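Local coordinates for prophage MuSo2, 43 kDa tail protein (Shewanella oneidensis, PDB 3CDD), which probably serves as a trimeric baseplate hub protein in the tail of a Mu-like phage, at residues I107-S111 against G112-N116; Q209-S212 against K213-I216; V307-E310 against I311-L314. All coordinates share one frame; numbering follows the deposited sequence. Where two conformers were deposited one is given.

Interaction 1: residues I107-S111 against G112-N116; sequences IDYPS and GQFNN
Y109 and F114 stack in an offset manner, with ring centroids 4.6 Å apart and planes only 15° from parallel. The overlap is partial: F114 CE2 sits over one face of the Y109 ring toward its rim, 3.5 Å from Y109 CE2, and F114 CZ lies 3.7 Å from Y109 CD2. Y109 reaches this position because its CG is anti to the backbone N (chi1 -173°), which carries the ring back over the turn to meet F114.

The backbone part is a type I beta turn from Y109 to G112, closed by a hydrogen bond from G112 N to Y109 O (2.7 Å, 141° at the hydrogen). G112 takes up a positive phi as the chain leaves the turn.

At the edge of the Y109 ring, near its plane, Q113 O lies 3.6 Å from Y109 CE2. Separately, a water in the ring plane bonds to Y109 OH (3.1 Å) and S111 OG (2.9 Å). Its approach to Q113 O is doubtfully short.

Strand 113-115 pairs antiparallel with strand 144-148, while helix 119-127 meets both rings through I125 and F114 also packs on L158 of helix 155-164.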
loop_
_atom_site.group_PDB
_atom_site.type_symbol
_atom_site.label_atom_id
_atom_site.label_comp_id
_atom_site.label_asym_id
_atom_site.label_seq_id
_atom_site.Cartn_x
_atom_site.Cartn_y
_atom_site.Cartn_z
ATOM N N ILE A 107 17.445 7.920 21.379
ATOM C CA ILE A 107 18.177 8.836 22.253
ATOM C C ILE A 107 18.719 8.042 23.426
ATOM O O ILE A 107 17.958 7.382 24.138
ATOM C CB ILE A 107 17.269 9.942 22.840
ATOM C CG1 ILE A 107 16.543 10.703 21.726
ATOM C CG2 ILE A 107 18.086 10.896 23.736
ATOM C CD1 ILE A 107 15.177 11.289 22.145
ATOM N N ASP A 108 20.032 8.096 23.609
ATOM C CA ASP A 108 20.657 7.551 24.807
ATOM C C ASP A 108 21.156 8.679 25.718
ATOM O O ASP A 108 22.357 8.942 25.807
ATOM C CB ASP A 108 21.785 6.577 24.461
ATOM C CG ASP A 108 22.276 5.797 25.673
ATOM O OD1 ASP A 108 22.103 6.267 26.829
ATOM O OD2 ASP A 108 22.847 4.701 25.470
ATOM N N TYR A 109 20.219 9.339 26.388
ATOM C CA TYR A 109 20.541 10.345 27.397
ATOM C C TYR A 109 20.098 9.771 28.743
ATOM O O TYR A 109 18.929 9.890 29.120
ATOM C CB TYR A 109 19.865 11.683 27.059
ATOM C CG TYR A 109 20.279 12.838 27.950
ATOM C CD1 TYR A 109 21.565 13.384 27.876
ATOM C CD2 TYR A 109 19.378 13.389 28.871
ATOM C CE1 TYR A 109 21.945 14.449 28.709
ATOM C CE2 TYR A 109 19.742 14.454 29.691
ATOM C CZ TYR A 109 21.025 14.976 29.610
ATOM O OH TYR A 109 21.385 16.017 30.435
ATOM N N PRO A 110 21.038 9.114 29.462
ATOM C CA PRO A 110 20.746 8.262 30.615
ATOM C C PRO A 110 19.891 8.879 31.734
ATOM O O PRO A 110 19.082 8.159 32.335
ATOM C CB PRO A 110 22.138 7.876 31.135
ATOM C CG PRO A 110 23.095 8.792 30.445
ATOM C CD PRO A 110 22.482 9.143 29.163
ATOM N N SER A 111 20.045 10.176 32.019
ATOM C CA SER A 111 19.199 10.809 33.034
ATOM C C SER A 111 17.730 10.901 32.588
ATOM O O SER A 111 16.838 11.133 33.404
ATOM C CB SER A 111 19.749 12.180 33.469
ATOM O OG SER A 111 19.432 13.213 32.544
ATOM N N GLY A 112 17.504 10.741 31.284
ATOM C CA GLY A 112 16.162 10.574 30.705
ATOM C C GLY A 112 15.227 11.767 30.733
ATOM O O GLY A 112 14.034 11.618 30.451
ATOM N N GLN A 113 15.759 12.944 31.071
ATOM C CA GLN A 113 14.954 14.166 31.125
ATOM C C GLN A 113 15.790 15.438 31.071
ATOM O O GLN A 113 16.914 15.484 31.574
ATOM C CB GLN A 113 14.030 14.176 32.357
ATOM C CG GLN A 113 14.679 14.589 33.652
ATOM C CD GLN A 113 13.716 14.534 34.824
ATOM O OE1 GLN A 113 13.437 15.555 35.467
ATOM N NE2 GLN A 113 13.198 13.337 35.110
ATOM N N PHE A 114 15.225 16.469 30.452
ATOM C CA PHE A 114 15.880 17.778 30.358
ATOM C C PHE A 114 15.150 18.792 31.229
ATOM O O PHE A 114 13.922 18.884 31.187
ATOM C CB PHE A 114 15.945 18.259 28.897
ATOM C CG PHE A 114 16.563 17.257 27.959
ATOM C CD1 PHE A 114 15.766 16.366 27.251
ATOM C CD2 PHE A 114 17.952 17.187 27.803
ATOM C CE1 PHE A 114 16.345 15.424 26.396
ATOM C CE2 PHE A 114 18.534 16.253 26.954
ATOM C CZ PHE A 114 17.732 15.369 26.251
ATOM N N ASN A 115 15.923 19.555 32.002
ATOM C CA ASN A 115 15.389 20.509 32.972
ATOM C C ASN A 115 15.715 21.934 32.578
ATOM O O ASN A 115 16.889 22.308 32.504
ATOM C CB ASN A 115 15.982 20.254 34.371
ATOM C CG ASN A 115 15.974 18.793 34.754
ATOM O OD1 ASN A 115 14.914 18.173 34.865
ATOM N ND2 ASN A 115 17.159 18.230 34.965
ATOM N N ASN A 116 14.676 22.730 32.345
ATOM C CA ASN A 116 14.817 24.176 32.103
ATOM C C ASN A 116 15.720 24.488 30.908
ATOM O O ASN A 116 16.511 25.433 30.927
ATOM C CB ASN A 116 15.275 24.896 33.385
ATOM C CG ASN A 116 14.296 24.708 34.527
ATOM O OD1 ASN A 116 13.110 25.009 34.386
ATOM N ND2 ASN A 116 14.783 24.217 35.672
HETATM O O HOH W 1 19.046 16.136 32.509
#

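Interaction 2: residues Q209-S212 against K213-I216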
loop_
_atom_site.group_PDB
_atom_site.type_symbol
_atom_site.label_atom_id
_atom_site.label_comp_id
_atom_site.label_asym_id
_atom_site.label_seq_id
_atom_site.Cartn_x
_atom_site.Cartn_y
_atom_site.Cartn_z
ATOM N N GLN A 209 -10.124 16.973 1.455
ATOM C CA GLN A 209 -9.698 16.998 2.854
ATOM C C GLN A 209 -9.882 18.364 3.487
ATOM O O GLN A 209 -9.330 18.637 4.543
ATOM C CB GLN A 209 -8.263 16.472 2.995
ATOM C CG GLN A 209 -8.137 15.012 2.562
ATOM C CD GLN A 209 -6.700 14.508 2.533
ATOM O OE1 GLN A 209 -5.844 15.060 1.829
ATOM N NE2 GLN A 209 -6.432 13.437 3.291
ATOM N N ARG A 210 -10.686 19.203 2.829
ATOM C CA ARG A 210 -11.015 20.545 3.281
ATOM C C ARG A 210 -12.365 20.540 3.948
ATOM O O ARG A 210 -13.278 19.776 3.529
ATOM C CB ARG A 210 -11.019 21.539 2.106
ATOM C CG ARG A 210 -9.633 21.799 1.464
ATOM C CD ARG A 210 -8.674 22.396 2.434
ATOM N NE ARG A 210 -9.021 23.782 2.753
ATOM C CZ ARG A 210 -8.707 24.826 1.990
ATOM N NH1 ARG A 210 -8.029 24.649 0.863
ATOM N NH2 ARG A 210 -9.074 26.049 2.349
ATOM N N PHE A 211 -12.497 21.350 5.008
ATOM C CA PHE A 211 -13.749 21.388 5.794
ATOM C C PHE A 211 -14.110 22.817 6.143
ATOM O O PHE A 211 -13.234 23.656 6.219
ATOM C CB PHE A 211 -13.673 20.490 7.037
ATOM C CG PHE A 211 -13.395 19.040 6.713
ATOM C CD1 PHE A 211 -12.083 18.581 6.614
ATOM C CD2 PHE A 211 -14.447 18.138 6.489
ATOM C CE1 PHE A 211 -11.810 17.247 6.307
ATOM C CE2 PHE A 211 -14.177 16.818 6.169
ATOM C CZ PHE A 211 -12.855 16.364 6.072
ATOM N N SER A 212 -15.404 23.080 6.319
ATOM C CA SER A 212 -15.919 24.423 6.601
ATOM C C SER A 212 -15.737 24.817 8.056
ATOM O O SER A 212 -15.625 25.999 8.383
ATOM C CB SER A 212 -17.401 24.542 6.215
ATOM O OG SER A 212 -18.187 23.557 6.861
ATOM N N LYS A 213 -15.718 23.812 8.925
ATOM C CA LYS A 213 -15.606 24.023 10.363
ATOM C C LYS A 213 -14.871 22.859 11.025
ATOM O O LYS A 213 -15.214 21.694 10.810
ATOM C CB LYS A 213 -16.997 24.190 10.972
ATOM C CG LYS A 213 -16.986 24.825 12.372
ATOM C CD LYS A 213 -18.394 25.124 12.853
ATOM C CE LYS A 213 -18.800 26.549 12.497
ATOM N NZ LYS A 213 -20.178 26.890 12.950
ATOM N N PHE A 214 -13.833 23.182 11.796
ATOM C CA PHE A 214 -13.122 22.182 12.597
ATOM C C PHE A 214 -13.526 22.350 14.061
ATOM O O PHE A 214 -13.227 23.387 14.664
ATOM C CB PHE A 214 -11.599 22.341 12.469
ATOM C CG PHE A 214 -11.052 22.040 11.098
ATOM C CD1 PHE A 214 -11.080 23.006 10.092
ATOM C CD2 PHE A 214 -10.476 20.807 10.820
ATOM C CE1 PHE A 214 -10.564 22.740 8.805
ATOM C CE2 PHE A 214 -9.962 20.528 9.543
ATOM C CZ PHE A 214 -10.004 21.504 8.536
ATOM N N THR A 215 -14.223 21.354 14.615
ATOM C CA THR A 215 -14.564 21.345 16.038
ATOM C C THR A 215 -13.612 20.411 16.781
ATOM O O THR A 215 -13.563 19.207 16.504
ATOM C CB THR A 215 -16.014 20.890 16.270
ATOM O OG1 THR A 215 -16.258 19.707 15.510
ATOM C CG2 THR A 215 -16.999 21.946 15.819
ATOM N N ILE A 216 -12.840 20.972 17.711
ATOM C CA ILE A 216 -11.871 20.206 18.500
ATOM C C ILE A 216 -12.402 20.003 19.912
ATOM O O ILE A 216 -12.721 20.974 20.596
ATOM C CB ILE A 216 -10.471 20.895 18.544
ATOM C CG1 ILE A 216 -9.882 21.057 17.125
ATOM C CG2 ILE A 216 -9.514 20.153 19.486
ATOM C CD1 ILE A 216 -9.717 19.772 16.310
#
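F211 turns the edge of its ring toward the face of F214, an offset edge-to-face pair with centroids 5.9 Å apart and planes at 79°. The F211 edge atom CD1 stands 4.1 Å from F214 CZ and equally far from F214 CE2, so the edge meets the F214 face off-centre. F211 CB adds an aliphatic touch, lying over one face of the F214 ring, toward its rim, 4.1 Å from F214 CZ. With CG anti to its own carbonyl carbon (chi1 -67°), F214 swings its ring back toward F211. S212, which follows F211, has helical backbone angles between extended neighbours, a bend consistent with the two rings meeting.

This is the point where a loop enters strand 213-217, the middle strand of a three-stranded mixed sheet between 239-242 and 251-255. Helix 262-278 packs against that sheet, and F214 rests on its E272 and S276, while L252 of strand 251-255 touches both phenylalanines.

In polar terms, no hydrogen bond joins 209-212 to 213-216. The nearest carbonyl approach to the ring is F211 O, 3.8 Å from F214 CE1. The polar groups turn instead to other parts of the same chain: S212 OG bonds to R250 N, and R210 NH2 forms salt bridges with D243 and E245. F211 also packs on C105 of the third subunit.

Interaction 3: residues V307-E310 against I311-L314; sequences VIDE and IMGL
A beta hairpin with a G1 beta bulge closes here, G313 and L314 both facing D309 across the end of strand 304-309. D309 and L314 form an antiparallel hydrogen-bonded pair: D309 N donates to L314 O (2.7 Å, 165° at the hydrogen), and L314 N donates back to D309 O at 2.7 Å. G313 N is a second donor to D309 O, at 2.9 Å, so two neighbouring amides grip one carbonyl. G313 has a positive phi, at which a side chain would crowd the carbonyl of the preceding residue.

The D309 side chain ties down the loop. With CG anti to the backbone N (chi1 -169°), OD1 receives the amide of selenomethionine M312 (M312 N to D309 OD1, 3.1 Å); the donor comes from above the carboxylate, 60° out of its plane. M312 CB packs 3.6 Å from D309 CG, the two side chains slanting past one another. OD2 points to other partners, bonding to Y285 OH and to Y84 OH of the third subunit; these hydroxyls probably stabilise a buried negative charge.

Back along the strand, V307 and L314 lie side by side, with V307 CG1 3.9 Å from L314 CB, next to Y285 of strand 281-288. M312 O accepts a bond from W80 NE1 of the third subunit. This contact surface of the trimer is thus a four-residue hairpin loop, E310-G313, ending in a G1 bulge.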
loop_
_atom_site.group_PDB
_atom_site.type_symbol
_atom_site.label_atom_id
_atom_site.label_comp_id
_atom_site.label_asym_id
_atom_site.label_seq_id
_atom_site.Cartn_x
_atom_site.Cartn_y
_atom_site.Cartn_z
ATOM N N VAL A 307 5.232 33.698 -8.071
ATOM C CA VAL A 307 4.729 32.714 -9.035
ATOM C C VAL A 307 3.646 33.434 -9.842
ATOM O O VAL A 307 2.713 33.979 -9.261
ATOM C CB VAL A 307 4.273 31.400 -8.321
ATOM C CG1 VAL A 307 3.574 30.407 -9.279
ATOM C CG2 VAL A 307 5.472 30.718 -7.630
ATOM N N ILE A 308 3.846 33.532 -11.161
ATOM C CA ILE A 308 2.814 34.041 -12.086
ATOM C C ILE A 308 2.437 32.903 -13.028
ATOM O O ILE A 308 3.220 32.535 -13.906
ATOM C CB ILE A 308 3.280 35.264 -12.932
ATOM C CG1 ILE A 308 4.101 36.256 -12.093
ATOM C CG2 ILE A 308 2.070 35.938 -13.616
ATOM C CD1 ILE A 308 4.633 37.477 -12.882
ATOM N N ASP A 309 1.255 32.330 -12.827
ATOM C CA ASP A 309 0.835 31.174 -13.604
ATOM C C ASP A 309 -0.675 31.229 -13.837
ATOM O O ASP A 309 -1.468 30.857 -12.969
ATOM C CB ASP A 309 1.246 29.876 -12.897
ATOM C CG ASP A 309 1.088 28.639 -13.782
ATOM O OD1 ASP A 309 0.238 28.633 -14.706
ATOM O OD2 ASP A 309 1.818 27.653 -13.543
ATOM N N GLU A 310 -1.027 31.689 -15.034
ATOM C CA GLU A 310 -2.384 31.909 -15.500
ATOM C C GLU A 310 -3.097 30.581 -15.695
ATOM O O GLU A 310 -4.272 30.475 -15.400
ATOM C CB GLU A 310 -2.308 32.663 -16.841
ATOM C CG GLU A 310 -3.484 33.512 -17.209
ATOM C CD GLU A 310 -3.332 34.205 -18.590
ATOM O OE1 GLU A 310 -2.296 34.044 -19.276
ATOM O OE2 GLU A 310 -4.269 34.914 -18.989
ATOM N N ILE A 311 -2.381 29.570 -16.196
ATOM C CA ILE A 311 -2.977 28.253 -16.475
ATOM C C ILE A 311 -3.499 27.597 -15.189
ATOM O O ILE A 311 -4.646 27.132 -15.126
ATOM C CB ILE A 311 -1.963 27.290 -17.174
ATOM C CG1 ILE A 311 -1.681 27.756 -18.612
ATOM C CG2 ILE A 311 -2.492 25.848 -17.153
ATOM C CD1 ILE A 311 -0.403 27.210 -19.194
HETATM N N MSE A 312 -2.641 27.608 -14.178
HETATM C CA MSE A 312 -2.883 26.987 -12.884
HETATM C C MSE A 312 -3.784 27.846 -11.996
HETATM O O MSE A 312 -4.631 27.324 -11.241
HETATM C CB MSE A 312 -1.534 26.771 -12.208
HETATM C CG MSE A 312 -1.512 25.677 -11.209
HETATM SE SE MSE A 312 -0.041 24.436 -11.489
HETATM C CE MSE A 312 -0.379 23.865 -13.307
ATOM N N GLY A 313 -3.592 29.162 -12.098
ATOM C CA GLY A 313 -4.372 30.140 -11.350
ATOM C C GLY A 313 -3.578 30.623 -10.160
ATOM O O GLY A 313 -4.133 30.818 -9.087
ATOM N N LEU A 314 -2.274 30.816 -10.356
ATOM C CA LEU A 314 -1.412 31.333 -9.298
ATOM C C LEU A 314 -0.824 32.707 -9.618
ATOM O O LEU A 314 -0.291 32.954 -10.714
ATOM C CB LEU A 314 -0.301 30.331 -8.923
ATOM C CG LEU A 314 -0.686 28.939 -8.372
ATOM C CD1 LEU A 314 0.531 28.045 -8.332
ATOM C CD2 LEU A 314 -1.360 28.969 -6.979
#

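The three contacts come in series along the chain, each formed within one continuous stretch where a loop enters or leaves a strand. Interactions 1 and 3 lie on opposite sides of the chain's centre, their own centres about 49 Å apart, and belong to different domains, the gp44-like second domain and the GpP fourth domain. Interaction 2 has its centre about 38 Å from that of interaction 1 and 27 Å from that of interaction 3, and its nearest atoms stay about 11 Å from the latter. Each belongs to a different sheet. Interactions 2 and 3 touch the third subunit, whereas in 107-116 it is D108, beside the contact itself, that packs on Y249 of the second subunit.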